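Local coordinates for acetyltransferase (Sinorhizobium meliloti, PDB 4JXR), which binds acetyl-CoA and, as a GNAT-superfamily protein classed with the phosphinothricin acetyltransferases, probably transfers the acetyl group to an acceptor molecule, at residues 40-43 and 44-47; 7-10 and 11-15. All coordinates share one frame; numbering follows the deposited sequence.

In the fold
Both contacts are local and both rest on an arginine–carboxylate salt bridge, yet they occupy different places in the N-terminal part of this GNAT fold. Interaction 1 lies wholly within helix 39-51, mostly at the surface; interaction 2, partly buried, shapes the turn from edge strand 5-8 into helix 14-27. Their centres are 11 Å apart and they meet by packing: Leu-14 lies against Met-42 and Ala-43, and the Phe-46 ring by Ala-9. The chemistry follows the setting. In 40-47 a single side-chain bond joins successive helical turns, with water beside it, whereas in 7-15 a two-nitrogen grip and a backbone N-H converge on one buried aspartate.

Interaction 1 (40-43 and 44-47); sequences AEMA and LRFS
Arg-45 lies back along helix 39-51 toward Glu-41, one turn earlier, and the pair illustrates an i to i+4 salt bridge superimposed on ordinary helical hydrogen bonding. At the root of the arginine, CB rests 3.6 Å from Met-42 O. CG then passes close to the backbone, 3.3 Å from Glu-41 O, the same carbonyl that accepts from Arg-45 N. The chain runs straight on, bringing CD within 3.7 Å of Glu-41 OE2 and delivering NE to that oxygen at 2.8 Å. This bond is nearly straight (164°), uses the anti lone pair of OE2 and meets the guanidinium at its edge. Glu-41 makes the meeting possible by bending at chi2 (61°), and the two planar groups are steeply turned, 75° apart. Farther out the two terminal nitrogens have different neighbours: NH1 comes 4.1 Å from the selenium, SE, of selenomethionine Met-42, whereas NH2 donates to a water that also makes a weak bond to Glu-41 OE2. NH2 has a second carboxylate partner in Glu-33, and Arg-78 of the second subunit packs against this arginine. On the inner side, Met-42 packs against helix 14-27. With carboxylates at both NE and NH2, the positive charge is probably well balanced, and the guanidinium ties its own helix to the segment before it.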
loop_
_atom_site.group_PDB
_atom_site.type_symbol
_atom_site.label_atom_id
_atom_site.label_comp_id
_atom_site.label_asym_id
_atom_site.label_seq_id
_atom_site.Cartn_x
_atom_site.Cartn_y
_atom_site.Cartn_z
ATOM N N ALA A 40 11.128 -8.141 19.649
ATOM C CA ALA A 40 11.661 -6.792 19.629
ATOM C C ALA A 40 11.074 -6.008 18.421
ATOM O O ALA A 40 10.731 -4.844 18.560
ATOM C CB ALA A 40 13.164 -6.799 19.537
ATOM N N GLU A 41 11.024 -6.668 17.266
ATOM C CA GLU A 41 10.476 -6.017 16.080
ATOM C C GLU A 41 8.993 -5.761 16.239
ATOM O O GLU A 41 8.502 -4.677 15.897
ATOM C CB GLU A 41 10.777 -6.803 14.840
ATOM C CG GLU A 41 10.123 -6.267 13.572
ATOM C CD GLU A 41 10.500 -4.881 13.171
ATOM O OE1 GLU A 41 11.614 -4.431 13.512
ATOM O OE2 GLU A 41 9.685 -4.225 12.475
HETATM N N MSE A 42 8.241 -6.732 16.734
HETATM C CA MSE A 42 6.818 -6.547 16.957
HETATM C C MSE A 42 6.568 -5.403 17.931
HETATM O O MSE A 42 5.579 -4.664 17.810
HETATM C CB MSE A 42 6.171 -7.813 17.432
HETATM C CG MSE A 42 6.167 -8.942 16.363
HETATM SE SE MSE A 42 5.245 -8.515 14.767
HETATM C CE MSE A 42 3.405 -8.690 15.399
ATOM N N ALA A 43 7.432 -5.282 18.963
ATOM C CA ALA A 43 7.317 -4.232 19.934
ATOM C C ALA A 43 7.534 -2.852 19.327
ATOM O O ALA A 43 6.825 -1.922 19.685
ATOM C CB ALA A 43 8.306 -4.465 21.081
ATOM N N LEU A 44 8.488 -2.719 18.427
ATOM C CA LEU A 44 8.690 -1.467 17.726
ATOM C C LEU A 44 7.466 -1.127 16.872
ATOM O O LEU A 44 6.993 0.000 16.863
ATOM C CB LEU A 44 9.940 -1.505 16.874
ATOM C CG LEU A 44 10.206 -0.296 15.999
ATOM C CD1 LEU A 44 10.257 0.957 16.824
ATOM C CD2 LEU A 44 11.485 -0.440 15.224
ATOM N N ARG A 45 6.932 -2.125 16.173
ATOM C CA ARG A 45 5.718 -1.898 15.384
ATOM C C ARG A 45 4.564 -1.433 16.268
ATOM O O ARG A 45 3.849 -0.499 15.914
ATOM C CB ARG A 45 5.345 -3.154 14.600
ATOM C CG ARG A 45 6.386 -3.545 13.563
ATOM C CD ARG A 45 6.023 -4.829 12.840
ATOM N NE ARG A 45 7.099 -5.296 11.981
ATOM C CZ ARG A 45 7.001 -6.332 11.148
ATOM N NH1 ARG A 45 5.868 -7.007 11.051
ATOM N NH2 ARG A 45 8.041 -6.695 10.414
ATOM N N PHE A 46 4.376 -2.082 17.410
ATOM C CA PHE A 46 3.352 -1.700 18.356
ATOM C C PHE A 46 3.547 -0.270 18.826
ATOM O O PHE A 46 2.595 0.500 18.906
ATOM C CB PHE A 46 3.395 -2.664 19.556
ATOM C CG PHE A 46 2.678 -2.195 20.773
ATOM C CD1 PHE A 46 1.326 -2.395 20.979
ATOM C CD2 PHE A 46 3.409 -1.563 21.784
ATOM C CE1 PHE A 46 0.704 -1.959 22.132
ATOM C CE2 PHE A 46 2.785 -1.119 22.920
ATOM C CZ PHE A 46 1.447 -1.342 23.112
ATOM N N SER A 47 4.779 0.099 19.161
ATOM C CA SER A 47 5.123 1.451 19.615
ATOM C C SER A 47 4.727 2.475 18.554
ATOM O O SER A 47 4.189 3.545 18.848
ATOM C CB SER A 47 6.648 1.482 19.965
ATOM O OG SER A 47 7.066 2.781 20.326
HETATM O O HOH W 1 10.540 -4.939 9.627
#

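Interaction 2 (7-10 and 11-15); sequences RDAV and AADLR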
loop_
_atom_site.group_PDB
_atom_site.type_symbol
_atom_site.label_atom_id
_atom_site.label_comp_id
_atom_site.label_asym_id
_atom_site.label_seq_id
_atom_site.Cartn_x
_atom_site.Cartn_y
_atom_site.Cartn_z
ATOM N N ARG A 7 -9.630 -6.033 25.261
ATOM C CA ARG A 7 -9.103 -4.872 25.912
ATOM C C ARG A 7 -7.949 -4.328 25.058
ATOM O O ARG A 7 -7.438 -5.027 24.173
ATOM C CB ARG A 7 -8.629 -5.173 27.363
ATOM C CG ARG A 7 -7.515 -6.211 27.427
ATOM C CD ARG A 7 -6.788 -6.170 28.754
ATOM N NE ARG A 7 -5.831 -7.247 28.937
ATOM C CZ ARG A 7 -4.658 -7.335 28.305
ATOM N NH1 ARG A 7 -4.191 -6.338 27.554
ATOM N NH2 ARG A 7 -3.890 -8.392 28.482
ATOM N N ASP A 8 -7.490 -3.127 25.364
ATOM C CA ASP A 8 -6.386 -2.605 24.655
ATOM C C ASP A 8 -5.120 -3.375 24.951
ATOM O O ASP A 8 -4.886 -3.827 26.104
ATOM C CB ASP A 8 -6.183 -1.109 24.924
ATOM C CG ASP A 8 -7.118 -0.260 24.071
ATOM O OD1 ASP A 8 -8.175 -0.756 23.692
ATOM O OD2 ASP A 8 -6.741 0.882 23.775
ATOM N N ALA A 9 -4.262 -3.524 23.962
ATOM C CA ALA A 9 -2.987 -4.171 24.142
ATOM C C ALA A 9 -2.054 -3.314 24.971
ATOM O O ALA A 9 -2.049 -2.093 24.861
ATOM C CB ALA A 9 -2.361 -4.399 22.763
ATOM N N VAL A 10 -1.180 -3.973 25.725
ATOM C CA VAL A 10 -0.123 -3.321 26.487
ATOM C C VAL A 10 1.163 -4.029 26.174
ATOM O O VAL A 10 1.205 -5.153 25.627
ATOM C CB VAL A 10 -0.438 -3.305 28.019
ATOM C CG1 VAL A 10 -1.678 -2.458 28.275
ATOM C CG2 VAL A 10 -0.573 -4.686 28.553
ATOM N N ALA A 11 2.277 -3.452 26.643
ATOM C CA ALA A 11 3.580 -4.053 26.391
ATOM C C ALA A 11 3.697 -5.482 26.829
ATOM O O ALA A 11 4.340 -6.300 26.186
ATOM C CB ALA A 11 4.694 -3.194 26.998
ATOM N N ALA A 12 3.055 -5.831 27.969
ATOM C CA ALA A 12 3.082 -7.179 28.491
ATOM C C ALA A 12 2.406 -8.204 27.610
ATOM O O ALA A 12 2.604 -9.385 27.831
ATOM C CB ALA A 12 2.460 -7.222 29.882
ATOM N N ASP A 13 1.668 -7.763 26.552
ATOM C CA ASP A 13 1.047 -8.700 25.624
ATOM C C ASP A 13 1.930 -9.065 24.444
ATOM O O ASP A 13 1.533 -9.909 23.645
ATOM C CB ASP A 13 -0.234 -8.063 25.085
ATOM C CG ASP A 13 -1.248 -7.759 26.138
ATOM O OD1 ASP A 13 -1.392 -8.568 27.114
ATOM O OD2 ASP A 13 -1.953 -6.734 26.014
ATOM N N LEU A 14 3.101 -8.429 24.313
ATOM C CA LEU A 14 3.887 -8.594 23.096
ATOM C C LEU A 14 4.381 -10.011 22.846
ATOM O O LEU A 14 4.514 -10.411 21.686
ATOM C CB LEU A 14 5.028 -7.552 22.994
ATOM C CG LEU A 14 4.839 -6.336 22.077
ATOM C CD1 LEU A 14 4.639 -6.710 20.603
ATOM C CD2 LEU A 14 3.625 -5.634 22.652
ATOM N N ARG A 15 4.711 -10.738 23.911
ATOM C CA ARG A 15 5.169 -12.099 23.700
ATOM C C ARG A 15 4.093 -12.959 23.010
ATOM O O ARG A 15 4.357 -13.682 22.037
ATOM C CB ARG A 15 5.628 -12.705 25.031
ATOM C CG ARG A 15 6.255 -14.057 24.851
ATOM C CD ARG A 15 7.003 -14.446 26.120
ATOM N NE ARG A 15 7.828 -15.621 25.942
ATOM C CZ ARG A 15 7.450 -16.828 26.342
ATOM N NH1 ARG A 15 6.338 -16.992 27.013
ATOM N NH2 ARG A 15 8.247 -17.852 26.098
#
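Asp-13 turns back toward the strand end and takes hold of Arg-7 and Val-10 together, a compact example of one carboxylate organising a strand-to-helix turn. The tight part is the salt bridge. Arg-7 presents its two terminal nitrogens end-on, NH1 reaching Asp-13 OD2 at 2.7 Å. Its NH2 meets Asp-13 OD1 at 2.9 Å in an essentially linear bond (179°). Arg-7 meets both oxygens on their syn sides, and the two flat groups are nearly coplanar, 22° apart. NH1 also donates to Asp-8 O, which helps fix the rotation of the guanidinium. From above the carboxylate plane, Val-10 N gives OD2 a further bond of 2.9 Å, and Val-10 CG2 packs 3.5 Å from the same Asp-13 OD2. The backbone answers in kind: Asp-13 N donates to Val-10 O at 2.8 Å, closing a reciprocal pair across the turn. With CG set beside its own backbone N (chi1 -61°), the aspartate can serve both partners.

The outer side is looser. Val-10 CG2 has its apolar neighbour across the turn, Ala-12 CB, 4.2 Å away, and Val-10, Ala-11 and Ala-12 are all exposed. Inward, Leu-14 and Ala-9 pack on helix 39-51. Asp-8, by contrast, forms a salt bridge with Arg-111. Three donors thus satisfy a buried carboxylate in the turn that leads from strand 5-8 toward helix 14-27, an environment that would be expected to keep Asp-13 ionised and the turn in shape.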